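Local coordinates for protein hemolysin BL lytic component L1 (Bacillus cereus, PDB 7NMQ) that probably serves as one lytic component of a multi-part, alpha-helical pore-forming enterotoxin, contributing with its partner components to the lysis of target-cell membranes, at residues K139-V153 and L283-V297. Numbering follows the deposited sequence.
With PEG (di(hydroxyethyl)ether), chain B.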
loop_
_atom_site.group_PDB
_atom_site.type_symbol
_atom_site.label_atom_id
_atom_site.label_comp_id
_atom_site.label_asym_id
_atom_site.label_seq_id
_atom_site.Cartn_x
_atom_site.Cartn_y
_atom_site.Cartn_z
ATOM N N LYS A 139 9.386 5.470 -7.703
ATOM C CA LYS A 139 10.285 4.435 -7.161
ATOM C C LYS A 139 11.726 4.853 -7.439
ATOM O O LYS A 139 12.593 4.701 -6.549
ATOM C CB LYS A 139 9.943 3.069 -7.756
ATOM C CG LYS A 139 10.350 1.906 -6.903
ATOM C CD LYS A 139 11.775 1.556 -6.936
ATOM C CE LYS A 139 12.324 1.347 -8.317
ATOM N NZ LYS A 139 11.664 0.200 -8.973
ATOM N N GLY A 140 12.002 5.359 -8.623
ATOM C CA GLY A 140 13.360 5.826 -8.941
ATOM C C GLY A 140 13.802 6.918 -7.974
ATOM O O GLY A 140 14.958 6.865 -7.480
ATOM N N LYS A 141 12.922 7.872 -7.652
ATOM C CA LYS A 141 13.253 8.969 -6.691
ATOM C C LYS A 141 13.436 8.400 -5.290
ATOM O O LYS A 141 14.389 8.809 -4.608
ATOM C CB LYS A 141 12.155 10.034 -6.699
ATOM C CG LYS A 141 12.001 10.789 -8.005
ATOM C CD LYS A 141 13.192 11.538 -8.514
ATOM C CE LYS A 141 12.949 12.223 -9.851
ATOM N NZ LYS A 141 12.332 13.573 -9.716
ATOM N N LEU A 142 12.630 7.421 -4.895
ATOM C CA LEU A 142 12.765 6.817 -3.553
ATOM C C LEU A 142 14.081 6.069 -3.474
ATOM O O LEU A 142 14.759 6.112 -2.430
ATOM C CB LEU A 142 11.593 5.889 -3.267
ATOM C CG LEU A 142 10.248 6.571 -3.089
ATOM C CD1 LEU A 142 9.141 5.541 -3.049
ATOM C CD2 LEU A 142 10.173 7.425 -1.825
ATOM N N TYR A 143 14.436 5.332 -4.522
ATOM C CA TYR A 143 15.709 4.583 -4.536
ATOM C C TYR A 143 16.894 5.535 -4.481
ATOM O O TYR A 143 17.856 5.229 -3.746
ATOM C CB TYR A 143 15.759 3.699 -5.779
ATOM C CG TYR A 143 16.979 2.820 -5.909
ATOM C CD1 TYR A 143 17.342 1.948 -4.898
ATOM C CD2 TYR A 143 17.751 2.831 -7.060
ATOM C CE1 TYR A 143 18.441 1.115 -5.030
ATOM C CE2 TYR A 143 18.823 1.968 -7.222
ATOM C CZ TYR A 143 19.162 1.083 -6.217
ATOM O OH TYR A 143 20.208 0.193 -6.375
ATOM N N GLN A 144 16.840 6.650 -5.196
ATOM C CA GLN A 144 17.959 7.628 -5.188
ATOM C C GLN A 144 18.102 8.209 -3.784
ATOM O O GLN A 144 19.221 8.253 -3.258
ATOM C CB GLN A 144 17.675 8.737 -6.181
ATOM C CG GLN A 144 17.932 8.278 -7.599
ATOM C CD GLN A 144 19.371 7.845 -7.758
ATOM O OE1 GLN A 144 20.296 8.530 -7.332
ATOM N NE2 GLN A 144 19.580 6.683 -8.356
ATOM N N ASN A 145 16.993 8.567 -3.159
ATOM C CA ASN A 145 17.071 9.195 -1.817
ATOM C C ASN A 145 17.569 8.151 -0.814
ATOM O O ASN A 145 18.430 8.438 0.038
ATOM C CB ASN A 145 15.707 9.746 -1.408
ATOM C CG ASN A 145 15.756 10.513 -0.103
ATOM O OD1 ASN A 145 16.604 11.372 0.133
ATOM N ND2 ASN A 145 14.881 10.168 0.783
ATOM N N SER A 146 17.099 6.904 -0.914
ATOM C CA SER A 146 17.515 5.805 -0.019
ATOM C C SER A 146 19.020 5.593 -0.153
ATOM O O SER A 146 19.702 5.460 0.862
ATOM C CB SER A 146 16.736 4.525 -0.265
ATOM O OG SER A 146 17.188 3.514 0.596
ATOM N N THR A 147 19.540 5.441 -1.364
ATOM C CA THR A 147 20.953 5.085 -1.537
ATOM C C THR A 147 21.837 6.279 -1.117
ATOM O O THR A 147 22.883 6.055 -0.538
ATOM C CB THR A 147 21.290 4.608 -2.935
ATOM O OG1 THR A 147 20.880 5.578 -3.876
ATOM C CG2 THR A 147 20.522 3.350 -3.250
ATOM N N ASP A 148 21.433 7.501 -1.437
ATOM C CA ASP A 148 22.180 8.723 -1.031
ATOM C C ASP A 148 22.289 8.752 0.495
ATOM O O ASP A 148 23.397 8.945 1.051
ATOM C CB ASP A 148 21.424 9.993 -1.396
ATOM C CG ASP A 148 21.436 10.366 -2.862
ATOM O OD1 ASP A 148 22.329 9.884 -3.569
ATOM O OD2 ASP A 148 20.617 11.229 -3.239
ATOM N N PHE A 149 21.170 8.539 1.162
ATOM C CA PHE A 149 21.102 8.552 2.629
ATOM C C PHE A 149 21.941 7.424 3.201
ATOM O O PHE A 149 22.801 7.668 4.089
ATOM C CB PHE A 149 19.651 8.502 3.061
ATOM C CG PHE A 149 19.451 8.668 4.539
ATOM C CD1 PHE A 149 19.439 9.925 5.090
ATOM C CD2 PHE A 149 19.333 7.576 5.366
ATOM C CE1 PHE A 149 19.230 10.089 6.453
ATOM C CE2 PHE A 149 19.146 7.740 6.717
ATOM C CZ PHE A 149 19.045 8.997 7.244
ATOM N N LYS A 150 21.780 6.194 2.703
ATOM C CA LYS A 150 22.548 5.048 3.200
ATOM C C LYS A 150 24.027 5.367 3.053
ATOM O O LYS A 150 24.795 5.071 3.966
ATOM C CB LYS A 150 22.210 3.785 2.402
ATOM C CG LYS A 150 23.049 2.568 2.740
ATOM C CD LYS A 150 22.491 1.268 2.124
ATOM C CE LYS A 150 23.521 0.167 2.090
ATOM N NZ LYS A 150 23.873 -0.254 3.472
ATOM N N ASN A 151 24.465 5.898 1.921
ATOM C CA ASN A 151 25.907 6.188 1.712
ATOM C C ASN A 151 26.380 7.263 2.704
ATOM O O ASN A 151 27.488 7.117 3.242
ATOM C CB ASN A 151 26.158 6.550 0.257
ATOM C CG ASN A 151 27.627 6.775 0.012
ATOM O OD1 ASN A 151 28.411 5.878 0.221
ATOM N ND2 ASN A 151 27.988 8.005 -0.293
ATOM N N ASN A 152 25.588 8.268 2.994
ATOM C CA ASN A 152 26.039 9.353 3.893
ATOM C C ASN A 152 26.034 8.813 5.311
ATOM O O ASN A 152 26.920 9.212 6.111
ATOM C CB ASN A 152 25.164 10.581 3.757
ATOM C CG ASN A 152 25.393 11.372 2.496
ATOM O OD1 ASN A 152 24.455 11.878 1.865
ATOM N ND2 ASN A 152 26.637 11.545 2.148
ATOM N N VAL A 153 25.135 7.886 5.642
ATOM C CA VAL A 153 25.039 7.326 7.012
ATOM C C VAL A 153 26.080 6.252 7.251
ATOM O O VAL A 153 26.641 6.213 8.392
ATOM C CB VAL A 153 23.619 6.819 7.302
ATOM C CG1 VAL A 153 23.564 5.983 8.574
ATOM C CG2 VAL A 153 22.690 8.022 7.337
ATOM N N LEU A 283 19.134 8.014 12.615
ATOM C CA LEU A 283 19.602 7.809 11.243
ATOM C C LEU A 283 19.397 6.364 10.826
ATOM O O LEU A 283 19.048 6.137 9.630
ATOM C CB LEU A 283 21.068 8.192 11.124
ATOM C CG LEU A 283 21.307 9.679 11.358
ATOM C CD1 LEU A 283 22.790 9.898 11.344
ATOM C CD2 LEU A 283 20.611 10.564 10.322
ATOM N N THR A 284 19.624 5.423 11.712
ATOM C CA THR A 284 19.482 3.996 11.347
ATOM C C THR A 284 18.004 3.689 11.089
ATOM O O THR A 284 17.641 3.004 10.145
ATOM C CB THR A 284 20.088 3.079 12.403
ATOM O OG1 THR A 284 21.458 3.443 12.584
ATOM C CG2 THR A 284 20.013 1.633 11.976
ATOM N N ASN A 285 17.142 4.206 11.940
ATOM C CA ASN A 285 15.676 4.078 11.796
ATOM C C ASN A 285 15.263 4.620 10.425
ATOM O O ASN A 285 14.512 3.928 9.719
ATOM C CB ASN A 285 14.984 4.822 12.938
ATOM C CG ASN A 285 13.482 4.718 12.899
ATOM O OD1 ASN A 285 12.973 3.628 13.063
ATOM N ND2 ASN A 285 12.805 5.856 12.803
ATOM N N ALA A 286 15.704 5.826 10.090
ATOM C CA ALA A 286 15.344 6.447 8.802
ATOM C C ALA A 286 15.879 5.586 7.657
ATOM O O ALA A 286 15.184 5.457 6.644
ATOM C CB ALA A 286 15.790 7.869 8.742
ATOM N N LYS A 287 17.096 5.086 7.775
ATOM C CA LYS A 287 17.707 4.301 6.689
ATOM C C LYS A 287 16.782 3.125 6.380
ATOM O O LYS A 287 16.544 2.827 5.194
ATOM C CB LYS A 287 19.078 3.835 7.161
ATOM C CG LYS A 287 19.835 3.028 6.140
ATOM C CD LYS A 287 21.251 2.753 6.589
ATOM C CE LYS A 287 21.364 1.933 7.839
ATOM N NZ LYS A 287 20.939 0.529 7.730
ATOM N N GLU A 288 16.322 2.457 7.408
ATOM C CA GLU A 288 15.505 1.258 7.216
ATOM C C GLU A 288 14.199 1.656 6.517
ATOM O O GLU A 288 13.782 0.996 5.547
ATOM C CB GLU A 288 15.276 0.539 8.528
ATOM C CG GLU A 288 16.555 -0.027 9.132
ATOM C CD GLU A 288 17.280 -0.941 8.125
ATOM O OE1 GLU A 288 16.667 -1.915 7.618
ATOM O OE2 GLU A 288 18.418 -0.600 7.736
ATOM N N THR A 289 13.552 2.693 7.003
ATOM C CA THR A 289 12.270 3.131 6.440
ATOM C C THR A 289 12.465 3.536 4.985
ATOM O O THR A 289 11.592 3.266 4.150
ATOM C CB THR A 289 11.642 4.235 7.272
ATOM O OG1 THR A 289 11.390 3.711 8.572
ATOM C CG2 THR A 289 10.374 4.733 6.613
ATOM N N LEU A 290 13.539 4.240 4.646
ATOM C CA LEU A 290 13.670 4.701 3.238
ATOM C C LEU A 290 13.769 3.491 2.309
ATOM O O LEU A 290 13.285 3.639 1.181
ATOM C CB LEU A 290 14.910 5.558 3.077
ATOM C CG LEU A 290 14.856 6.934 3.741
ATOM C CD1 LEU A 290 16.130 7.711 3.460
ATOM C CD2 LEU A 290 13.651 7.732 3.365
ATOM N N ALA A 291 14.415 2.404 2.701
ATOM C CA ALA A 291 14.497 1.173 1.889
ATOM C C ALA A 291 13.114 0.508 1.840
ATOM O O ALA A 291 12.686 0.156 0.742
ATOM C CB ALA A 291 15.526 0.214 2.414
ATOM N N TYR A 292 12.415 0.418 2.972
ATOM C CA TYR A 292 11.066 -0.187 3.008
ATOM C C TYR A 292 10.125 0.599 2.079
ATOM O O TYR A 292 9.227 -0.013 1.438
ATOM C CB TYR A 292 10.553 -0.244 4.440
ATOM C CG TYR A 292 11.341 -1.138 5.359
ATOM C CD1 TYR A 292 12.060 -2.235 4.897
ATOM C CD2 TYR A 292 11.243 -0.977 6.716
ATOM C CE1 TYR A 292 12.773 -3.058 5.762
ATOM C CE2 TYR A 292 11.952 -1.790 7.591
ATOM C CZ TYR A 292 12.703 -2.855 7.127
ATOM O OH TYR A 292 13.410 -3.607 8.058
ATOM N N LEU A 293 10.265 1.919 1.996
ATOM C CA LEU A 293 9.411 2.756 1.123
ATOM C C LEU A 293 9.580 2.308 -0.332
ATOM O O LEU A 293 8.542 2.090 -0.994
ATOM C CB LEU A 293 9.739 4.243 1.265
ATOM C CG LEU A 293 9.043 4.976 2.400
ATOM C CD1 LEU A 293 9.763 6.285 2.726
ATOM C CD2 LEU A 293 7.601 5.280 2.008
ATOM N N TYR A 294 10.795 2.213 -0.862
ATOM C CA TYR A 294 10.880 1.886 -2.306
ATOM C C TYR A 294 10.429 0.425 -2.483
ATOM O O TYR A 294 9.821 0.120 -3.535
ATOM C CB TYR A 294 12.232 2.235 -2.930
ATOM C CG TYR A 294 13.370 1.296 -2.678
ATOM C CD1 TYR A 294 13.444 0.066 -3.297
ATOM C CD2 TYR A 294 14.476 1.680 -1.914
ATOM C CE1 TYR A 294 14.519 -0.788 -3.075
ATOM C CE2 TYR A 294 15.558 0.835 -1.708
ATOM C CZ TYR A 294 15.582 -0.419 -2.280
ATOM O OH TYR A 294 16.657 -1.245 -2.081
ATOM N N GLN A 295 10.641 -0.450 -1.505
ATOM C CA GLN A 295 10.226 -1.869 -1.606
ATOM C C GLN A 295 8.702 -1.952 -1.679
ATOM O O GLN A 295 8.162 -2.791 -2.429
ATOM C CB GLN A 295 10.726 -2.704 -0.442
ATOM C CG GLN A 295 12.235 -2.794 -0.397
ATOM C CD GLN A 295 12.688 -3.320 0.949
ATOM O OE1 GLN A 295 11.899 -3.710 1.832
ATOM N NE2 GLN A 295 13.975 -3.392 1.095
ATOM N N THR A 296 8.020 -1.129 -0.896
ATOM C CA THR A 296 6.549 -1.123 -0.832
ATOM C C THR A 296 5.992 -0.561 -2.139
ATOM O O THR A 296 4.973 -1.101 -2.652
ATOM C CB THR A 296 6.037 -0.354 0.389
ATOM O OG1 THR A 296 6.614 -0.924 1.556
ATOM C CG2 THR A 296 4.540 -0.472 0.472
ATOM N N VAL A 297 6.588 0.473 -2.709
ATOM C CA VAL A 297 6.124 0.962 -4.031
ATOM C C VAL A 297 6.334 -0.154 -5.057
ATOM O O VAL A 297 5.470 -0.299 -5.947
ATOM C CB VAL A 297 6.824 2.267 -4.449
ATOM C CG1 VAL A 297 6.550 2.623 -5.916
ATOM C CG2 VAL A 297 6.376 3.386 -3.546
HETATM C C1 PEG B . 17.329 -1.620 4.642
HETATM O O1 PEG B . 15.943 -1.530 5.038
HETATM C C2 PEG B . 18.040 -0.298 4.638
HETATM O O2 PEG B . 19.063 -0.275 3.641
HETATM C C3 PEG B . 19.326 1.025 3.135
HETATM C C4 PEG B . 18.068 1.775 2.966
HETATM O O4 PEG B . 18.207 3.139 3.109
HETATM O O HOH W 1 13.120 6.159 -0.118
HETATM O O HOH W 2 21.462 -0.525 4.988
#
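Phe149 pushes its ring edge-first into a hole formed by Leu283, Ala286, Lys287 and Leu290, a knob-into-hole fit between two antiparallel helices whose axes come within 8.8 Å. With CG anti to the backbone N (chi1 -173°), the ring reaches across to the other backbone: Leu283 O faces its rim, 3.3 Å from CE2 of Phe149, while CZ touches the CB of Ala286. The CD1 methyl of Leu290 presses on CG of Phe149 at 3.6 Å, the leucine branch running roughly perpendicular to the phenylalanine side chain.

Two turns on from Lys287 along helix 275-325, Tyr294 is the knob in the other direction, among Lys139, Leu142, Tyr143 and Ser146. Its chi1 of 78° tucks CG over its own backbone and turns the ring toward Ser146 and Tyr143, where one face receives the edge of Tyr143 in a T-shaped stack, centroids 5.3 Å apart and planes at 76°. Beyond it, Leu142 sets its CD1 methyl against CG2 of Val297 at 3.5 Å.

The polar links between the helices are indirect. One water donates to both Leu142 O and Leu290 O, bridging two backbone carbonyls. A di(hydroxyethyl)ether molecule, probably from the crystallisation liquor, lies beside Ser146: its O4 is 2.7 Å from Ser146 OG and donates to Lys287 O, and its O1 donates to Glu288 OE1. A second water accepts from both Lys150 NZ and Lys287 NZ and donates to O2 of the ether; Lys287 NZ also forms salt bridges with Glu288 and Glu181.

In this elongated helical bundle the contact joins helix 107-154 to helix 275-325; Met31 and Met24 of helix 10-33 pack on Leu290 and Leu293, Ser62 of helix 45-103 also meets Leu290, and helix 173-200 adjoins Thr284 and Tyr292.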